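Local coordinates for protein Exo-beta-1,3-glucanase (Streptomyces sp. SirexAA-E, PDB 4PEY) that hydrolyses laminarin and laminarioligosaccharides as an exo-acting beta-1,3-glucanase of glycoside hydrolase family 55, producing glucose and laminaribiose, at residues Thr212-Phe224 and Phe235-Ser247. The protein carries 1 engineered substitution. Residues are numbered along the deposited sequence; the frame is centred on the assembly and turned at random.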
ATOM      1  N   THR A 212     -11.876 -11.175  11.106  1.00 12.44           N
ATOM      2  CA  THR A 212     -12.883 -10.126  11.025  1.00 13.40           C
ATOM      3  C   THR A 212     -12.967  -9.314  12.309  1.00 12.62           C
ATOM      4  O   THR A 212     -13.289  -9.849  13.375  1.00 15.12           O
ATOM      5  CB  THR A 212     -14.269 -10.724  10.707  1.00 13.78           C
ATOM      6  OG1 THR A 212     -14.182 -11.485   9.494  1.00 15.01           O
ATOM      7  CG2 THR A 212     -15.317  -9.628  10.562  1.00 13.73           C
ATOM      8  N   LEU A 213     -12.691  -8.020  12.184  1.00 13.43           N
ATOM      9  CA  LEU A 213     -12.791  -7.070  13.285  1.00 12.77           C
ATOM     10  C   LEU A 213     -13.985  -6.149  13.039  1.00 11.66           C
ATOM     11  O   LEU A 213     -14.156  -5.633  11.936  1.00 12.19           O
ATOM     12  CB  LEU A 213     -11.500  -6.256  13.420  1.00 14.39           C
ATOM     13  CG  LEU A 213     -10.207  -6.952  13.868  1.00 15.84           C
ATOM     14  CD1 LEU A 213      -9.706  -8.001  12.885  1.00 22.80           C
ATOM     15  CD2 LEU A 213      -9.128  -5.913  14.059  1.00 17.10           C
ATOM     16  N   GLU A 214     -14.810  -5.943  14.063  1.00 13.98           N
ATOM     17  CA  GLU A 214     -16.023  -5.141  13.912  1.00 15.04           C
ATOM     18  C   GLU A 214     -15.728  -3.695  13.493  1.00 13.84           C
ATOM     19  O   GLU A 214     -16.455  -3.114  12.680  1.00 13.59           O
ATOM     20  CB  GLU A 214     -16.818  -5.161  15.218  1.00 17.93           C
ATOM     21  CG  GLU A 214     -18.110  -4.349  15.196  1.00 21.28           C
ATOM     22  CD  GLU A 214     -19.256  -5.067  14.499  1.00 24.79           C
ATOM     23  OE1 GLU A 214     -19.087  -6.249  14.132  1.00 25.75           O
ATOM     24  OE2 GLU A 214     -20.331  -4.445  14.327  1.00 26.93           O
ATOM     25  N   THR A 215     -14.662  -3.121  14.044  1.00 14.32           N
ATOM     26  CA  THR A 215     -14.264  -1.756  13.713  1.00 13.64           C
ATOM     27  C   THR A 215     -12.761  -1.643  13.474  1.00 14.13           C
ATOM     28  O   THR A 215     -11.986  -2.517  13.877  1.00 15.05           O
ATOM     29  CB  THR A 215     -14.643  -0.750  14.827  1.00 15.72           C
ATOM     30  OG1 THR A 215     -13.943  -1.076  16.039  1.00 18.44           O
ATOM     31  CG2 THR A 215     -16.144  -0.754  15.081  1.00 14.26           C
ATOM     32  N   THR A 216     -12.361  -0.551  12.828  1.00 13.83           N
ATOM     33  CA  THR A 216     -10.955  -0.184  12.704  1.00 13.19           C
ATOM     34  C   THR A 216     -10.629   0.809  13.826  1.00 12.21           C
ATOM     35  O   THR A 216     -11.318   1.819  13.956  1.00 13.95           O
ATOM     36  CB  THR A 216     -10.660   0.433  11.329  1.00 13.09           C
ATOM     37  OG1 THR A 216     -11.197  -0.409  10.293  1.00 12.51           O
ATOM     38  CG2 THR A 216      -9.156   0.612  11.125  1.00 12.84           C
ATOM     39  N   PRO A 217      -9.598   0.521  14.650  1.00 12.79           N
ATOM     40  CA  PRO A 217      -9.347   1.339  15.849  1.00 14.73           C
ATOM     41  C   PRO A 217      -9.289   2.832  15.547  1.00 14.19           C
ATOM     42  O   PRO A 217      -9.927   3.648  16.227  1.00 15.40           O
ATOM     43  CB  PRO A 217      -7.992   0.830  16.349  1.00 16.91           C
ATOM     44  CG  PRO A 217      -7.915  -0.569  15.861  1.00 18.81           C
ATOM     45  CD  PRO A 217      -8.683  -0.634  14.564  1.00 14.90           C
ATOM     46  N   VAL A 218      -8.494   3.183  14.545  1.00 13.84           N
ATOM     47  CA  VAL A 218      -8.379   4.550  14.039  0.53 14.26           C
ATOM     48  C   VAL A 218      -8.237   4.485  12.525  1.00 13.03           C
ATOM     49  O   VAL A 218      -7.487   3.638  12.033  1.00 14.08           O
ATOM     50  CB  VAL A 218      -7.137   5.296  14.609  0.53 15.59           C
ATOM     51  CG1 VAL A 218      -7.182   6.775  14.250  0.53 16.64           C
ATOM     52  CG2 VAL A 218      -6.992   5.093  16.117  0.53 15.87           C
ATOM     53  N   SER A 219      -8.919   5.355  11.787  1.00 13.10           N
ATOM     54  CA  SER A 219      -8.624   5.499  10.371  1.00 12.71           C
ATOM     55  C   SER A 219      -8.898   6.932   9.956  1.00 12.73           C
ATOM     56  O   SER A 219      -9.669   7.654  10.602  1.00 14.77           O
ATOM     57  CB  SER A 219      -9.427   4.515   9.510  1.00 14.00           C
ATOM     58  OG  SER A 219     -10.824   4.729   9.621  1.00 14.36           O
ATOM     59  N   ARG A 220      -8.228   7.358   8.900  1.00 11.89           N
ATOM     60  CA  ARG A 220      -8.443   8.692   8.368  1.00 13.06           C
ATOM     61  C   ARG A 220      -8.330   8.585   6.865  1.00 12.31           C
ATOM     62  O   ARG A 220      -7.276   8.222   6.361  1.00 14.39           O
ATOM     63  CB  ARG A 220      -7.428   9.683   8.927  1.00 13.84           C
ATOM     64  CG  ARG A 220      -7.681  11.121   8.483  1.00 13.34           C
ATOM     65  CD  ARG A 220      -6.735  12.074   9.206  1.00 13.98           C
ATOM     66  NE  ARG A 220      -5.333  11.791   8.893  1.00 11.62           N
ATOM     67  CZ  ARG A 220      -4.305  12.140   9.671  1.00 10.81           C
ATOM     68  NH1 ARG A 220      -4.515  12.788  10.815  1.00 13.07           N
ATOM     69  NH2 ARG A 220      -3.062  11.837   9.308  1.00 12.52           N
ATOM     70  N   GLU A 221      -9.413   8.860   6.147  1.00 13.05           N
ATOM     71  CA  GLU A 221      -9.386   8.593   4.717  1.00 12.47           C
ATOM     72  C   GLU A 221      -8.359   9.470   4.000  1.00 12.05           C
ATOM     73  O   GLU A 221      -8.085  10.619   4.390  1.00 13.32           O
ATOM     74  CB  GLU A 221     -10.775   8.759   4.096  1.00 12.08           C
ATOM     75  CG  GLU A 221     -11.847   7.867   4.725  1.00 12.39           C
ATOM     76  CD  GLU A 221     -11.455   6.384   4.811  1.00 13.01           C
ATOM     77  OE1 GLU A 221     -10.687   5.887   3.957  1.00 13.90           O
ATOM     78  OE2 GLU A 221     -11.934   5.707   5.749  1.00 12.70           O
ATOM     79  N   LYS A 222      -7.768   8.893   2.962  1.00 11.05           N
ATOM     80  CA  LYS A 222      -6.729   9.562   2.186  1.00 11.29           C
ATOM     81  C   LYS A 222      -7.243  10.837   1.518  1.00 12.41           C
ATOM     82  O   LYS A 222      -8.334  10.842   0.946  1.00 12.55           O
ATOM     83  CB  LYS A 222      -6.186   8.602   1.128  1.00 12.84           C
ATOM     84  CG  LYS A 222      -4.973   9.125   0.396  1.00 13.61           C
ATOM     85  CD  LYS A 222      -4.576   8.194  -0.744  1.00 13.93           C
ATOM     86  CE  LYS A 222      -5.560   8.293  -1.897  1.00 15.88           C
ATOM     87  NZ  LYS A 222      -5.557   9.621  -2.616  1.00 17.64           N
ATOM     88  N   PRO A 223      -6.466  11.934   1.598  1.00 11.82           N
ATOM     89  CA  PRO A 223      -6.866  13.145   0.873  1.00 12.28           C
ATOM     90  C   PRO A 223      -6.931  12.904  -0.634  1.00 11.94           C
ATOM     91  O   PRO A 223      -6.203  12.049  -1.158  1.00 12.19           O
ATOM     92  CB  PRO A 223      -5.759  14.150   1.222  1.00 13.20           C
ATOM     93  CG  PRO A 223      -5.232  13.672   2.559  1.00 13.93           C
ATOM     94  CD  PRO A 223      -5.291  12.167   2.461  1.00 12.93           C
ATOM     95  N   PHE A 224      -7.793  13.639  -1.323  1.00 12.40           N
ATOM     96  CA  PHE A 224      -7.913  13.479  -2.770  1.00 13.16           C
ATOM     97  C   PHE A 224      -8.277  14.799  -3.446  1.00 13.12           C
ATOM     98  O   PHE A 224      -8.935  15.674  -2.857  1.00 14.41           O
ATOM     99  CB  PHE A 224      -8.950  12.397  -3.121  1.00 13.59           C
ATOM    100  CG  PHE A 224     -10.324  12.677  -2.572  1.00 13.30           C
ATOM    101  CD1 PHE A 224     -11.273  13.340  -3.343  1.00 14.57           C
ATOM    102  CD2 PHE A 224     -10.664  12.292  -1.282  1.00 13.78           C
ATOM    103  CE1 PHE A 224     -12.542  13.610  -2.840  1.00 13.99           C
ATOM    104  CE2 PHE A 224     -11.931  12.568  -0.766  1.00 13.63           C
ATOM    105  CZ  PHE A 224     -12.869  13.227  -1.547  1.00 13.93           C
ATOM    106  N   PHE A 235      -9.599  17.543  -0.794  1.00 13.83           N
ATOM    107  CA  PHE A 235     -10.425  17.244   0.363  1.00 13.72           C
ATOM    108  C   PHE A 235      -9.606  16.465   1.366  1.00 12.56           C
ATOM    109  O   PHE A 235      -8.906  15.515   0.995  1.00 14.09           O
ATOM    110  CB  PHE A 235     -11.684  16.461  -0.015  1.00 14.48           C
ATOM    111  CG  PHE A 235     -12.651  16.313   1.127  1.00 14.57           C
ATOM    112  CD1 PHE A 235     -13.349  17.413   1.606  1.00 17.44           C
ATOM    113  CD2 PHE A 235     -12.843  15.087   1.736  1.00 15.89           C
ATOM    114  CE1 PHE A 235     -14.235  17.285   2.667  1.00 19.36           C
ATOM    115  CE2 PHE A 235     -13.734  14.952   2.793  1.00 18.09           C
ATOM    116  CZ  PHE A 235     -14.423  16.056   3.260  1.00 19.35           C
ATOM    117  N   VAL A 236      -9.688  16.885   2.630  1.00 12.88           N
ATOM    118  CA  VAL A 236      -8.909  16.289   3.711  1.00 13.51           C
ATOM    119  C   VAL A 236      -9.861  15.716   4.762  1.00 13.92           C
ATOM    120  O   VAL A 236     -10.322  16.429   5.654  1.00 15.86           O
ATOM    121  CB  VAL A 236      -7.960  17.317   4.365  1.00 14.53           C
ATOM    122  CG1 VAL A 236      -7.102  16.649   5.428  1.00 15.90           C
ATOM    123  CG2 VAL A 236      -7.074  17.969   3.312  1.00 15.91           C
ATOM    124  N   PRO A 237     -10.195  14.426   4.636  1.00 13.26           N
ATOM    125  CA  PRO A 237     -11.122  13.793   5.587  1.00 13.22           C
ATOM    126  C   PRO A 237     -10.650  13.881   7.035  1.00 15.60           C
ATOM    127  O   PRO A 237      -9.448  13.800   7.306  1.00 16.49           O
ATOM    128  CB  PRO A 237     -11.156  12.334   5.117  1.00 14.71           C
ATOM    129  CG  PRO A 237     -10.868  12.427   3.648  1.00 14.84           C
ATOM    130  CD  PRO A 237      -9.845  13.526   3.522  1.00 15.51           C
ATOM    131  N   ALA A 238     -11.602  14.053   7.948  1.00 17.08           N
ATOM    132  CA  ALA A 238     -11.327  14.011   9.379  1.00 18.53           C
ATOM    133  C   ALA A 238     -11.155  12.560   9.831  1.00 16.87           C
ATOM    134  O   ALA A 238     -11.672  11.639   9.191  1.00 17.67           O
ATOM    135  CB  ALA A 238     -12.447  14.670  10.153  1.00 21.60           C
ATOM    136  N   LYS A 239     -10.450  12.351  10.938  1.00 15.95           N
ATOM    137  CA  LYS A 239     -10.224  10.983  11.397  1.00 15.34           C
ATOM    138  C   LYS A 239     -11.477  10.403  12.039  1.00 15.19           C
ATOM    139  O   LYS A 239     -12.335  11.128  12.554  1.00 17.46           O
ATOM    140  CB  LYS A 239      -9.035  10.910  12.365  1.00 20.26           C
ATOM    141  CG  LYS A 239      -9.332  11.117  13.830  1.00 24.08           C
ATOM    142  CD  LYS A 239      -8.070  10.820  14.664  1.00 26.32           C
ATOM    143  CE  LYS A 239      -8.348  10.905  16.161  1.00 30.87           C
ATOM    144  NZ  LYS A 239      -8.766  12.271  16.566  1.00 34.29           N
ATOM    145  N   ARG A 240     -11.575   9.080  11.963  1.00 15.42           N
ATOM    146  CA  ARG A 240     -12.622   8.312  12.621  1.00 13.95           C
ATOM    147  C   ARG A 240     -11.997   7.370  13.643  1.00 13.90           C
ATOM    148  O   ARG A 240     -10.960   6.772  13.385  1.00 18.57           O
ATOM    149  CB  ARG A 240     -13.424   7.502  11.601  1.00 15.13           C
ATOM    150  CG  ARG A 240     -14.254   8.323  10.652  1.00 16.11           C
ATOM    151  CD  ARG A 240     -15.235   7.429   9.915  1.00 18.71           C
ATOM    152  NE  ARG A 240     -14.638   6.723   8.783  1.00 16.91           N
ATOM    153  CZ  ARG A 240     -15.263   5.772   8.095  1.00 15.00           C
ATOM    154  NH1 ARG A 240     -16.485   5.384   8.461  1.00 16.35           N
ATOM    155  NH2 ARG A 240     -14.666   5.190   7.062  1.00 14.48           N
ATOM    156  N   THR A 241     -12.614   7.238  14.808  1.00 15.72           N
ATOM    157  CA  THR A 241     -12.178   6.218  15.757  1.00 17.09           C
ATOM    158  C   THR A 241     -13.231   5.119  15.799  1.00 17.26           C
ATOM    159  O   THR A 241     -14.428   5.398  15.693  1.00 18.12           O
ATOM    160  CB  THR A 241     -11.947   6.799  17.161  1.00 20.36           C
ATOM    161  OG1 THR A 241     -13.170   7.349  17.650  1.00 25.24           O
ATOM    162  CG2 THR A 241     -10.914   7.900  17.105  1.00 19.47           C
ATOM    163  N   ASN A 242     -12.779   3.873  15.925  1.00 16.48           N
ATOM    164  CA  ASN A 242     -13.673   2.721  15.852  1.00 15.02           C
ATOM    165  C   ASN A 242     -14.564   2.810  14.616  1.00 15.81           C
ATOM    166  O   ASN A 242     -15.791   2.715  14.697  1.00 16.80           O
ATOM    167  CB  ASN A 242     -14.507   2.614  17.125  1.00 17.85           C
ATOM    168  CG  ASN A 242     -13.649   2.372  18.345  1.00 24.22           C
ATOM    169  OD1 ASN A 242     -12.707   1.579  18.302  1.00 26.73           O
ATOM    170  ND2 ASN A 242     -13.950   3.067  19.428  1.00 27.10           N
ATOM    171  N   ALA A 243     -13.912   3.016  13.475  1.00 14.37           N
ATOM    172  CA  ALA A 243     -14.584   3.220  12.203  1.00 13.10           C
ATOM    173  C   ALA A 243     -15.282   1.953  11.719  1.00 13.46           C
ATOM    174  O   ALA A 243     -14.786   0.842  11.912  1.00 13.26           O
ATOM    175  CB  ALA A 243     -13.584   3.695  11.163  1.00 13.85           C
ATOM    176  N   ARG A 244     -16.428   2.138  11.071  1.00 13.40           N
ATOM    177  CA  ARG A 244     -17.137   1.041  10.434  1.00 12.46           C
ATOM    178  C   ARG A 244     -17.967   1.594   9.288  1.00 12.74           C
ATOM    179  O   ARG A 244     -18.616   2.634   9.434  1.00 14.26           O
ATOM    180  CB  ARG A 244     -18.015   0.293  11.440  1.00 14.51           C
ATOM    181  CG  ARG A 244     -18.768  -0.901  10.853  1.00 13.47           C
ATOM    182  CD  ARG A 244     -19.452  -1.736  11.940  1.00 14.90           C
ATOM    183  NE  ARG A 244     -20.291  -2.783  11.360  1.00 16.44           N
ATOM    184  CZ  ARG A 244     -19.844  -3.969  10.956  1.00 15.64           C
ATOM    185  NH1 ARG A 244     -18.560  -4.280  11.094  1.00 15.39           N
ATOM    186  NH2 ARG A 244     -20.688  -4.851  10.423  1.00 16.74           N
ATOM    187  N   GLY A 245     -17.933   0.905   8.147  1.00 13.69           N
ATOM    188  CA  GLY A 245     -18.645   1.358   6.963  1.00 12.11           C
ATOM    189  C   GLY A 245     -17.978   2.552   6.308  1.00 12.78           C
ATOM    190  O   GLY A 245     -16.936   3.020   6.765  1.00 13.99           O
ATOM    191  N   THR A 246     -18.588   3.054   5.237  1.00 12.98           N
ATOM    192  CA  THR A 246     -17.981   4.129   4.471  1.00 13.03           C
ATOM    193  C   THR A 246     -18.109   5.479   5.176  1.00 14.01           C
ATOM    194  O   THR A 246     -18.996   5.689   6.016  1.00 14.65           O
ATOM    195  CB  THR A 246     -18.605   4.250   3.071  1.00 13.21           C
ATOM    196  OG1 THR A 246     -19.975   4.655   3.192  1.00 15.80           O
ATOM    197  CG2 THR A 246     -18.515   2.921   2.318  1.00 13.84           C
ATOM    198  N   SER A 247     -17.229   6.400   4.799  1.00 13.59           N
ATOM    199  CA  SER A 247     -17.229   7.744   5.359  1.00 15.67           C
ATOM    200  C   SER A 247     -18.268   8.646   4.692  1.00 15.62           C
ATOM    201  O   SER A 247     -18.668   9.676   5.255  1.00 19.75           O
ATOM    202  CB  SER A 247     -15.843   8.375   5.207  1.00 15.10           C
ATOM    203  OG  SER A 247     -15.556   8.640   3.841  1.00 15.52           O
TER
HETATM  204  O   HOH W   1     -11.714  -0.466  17.219  1.00 32.10           O
HETATM  205  O   HOH W   2     -11.882   6.818   8.186  1.00 15.39           O
HETATM  206  O   HOH W   3     -11.795   9.426   7.720  1.00 16.10           O
HETATM  207  O   HOH W   4      -7.211  13.012   5.546  1.00 18.08           O
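Arg240 meets Glu221 through NH2, 3.1 Å from OE2, a salt bridge that lies in the guanidinium plane but reaches the anti side of the carboxylate, tilted out of the carboxylate plane; the two planes are turned 61° apart. Both terminal nitrogens of Arg240 also converge on Gly245 O, while NE gives its hydrogen to a water that also donates to Ser219 OG and Glu221 OE2. Ala243 CB and Ser247 CA lie over opposite faces of the group, toward the rim. Arg178 is a second partner of the Glu221 carboxylate, and Ser219 OG is also hydrogen-bonded to Asp179. A leucine in place of Arg240 would probably leave Gly245 O without the two guanidinium N-H groups and cost Glu221 one of its charged partners, with Arg178 still beside it. The two strands pair antiparallel, after the run of parallel strands of one beta-helical domain of this family 55 enzyme, and two residues opposite Thr216, Asn242 and Ala243, make a G1 beta bulge. Beyond the bulge, Arg244 runs out as a straight chain, with CG anti to the backbone N (chi1 -178°), and NH1 reaches a lone pair of Glu214 O at 2.9 Å. The Glu214 chain bends at chi2, which brings the carboxylate over the guanidinium with OE2 3.3 Å above its plane, a pairing of charges alone. At the other end Phe235 CB sits over one face of the Phe224 ring, 4.1 Å from its centroid, the two rings oblique at 50°.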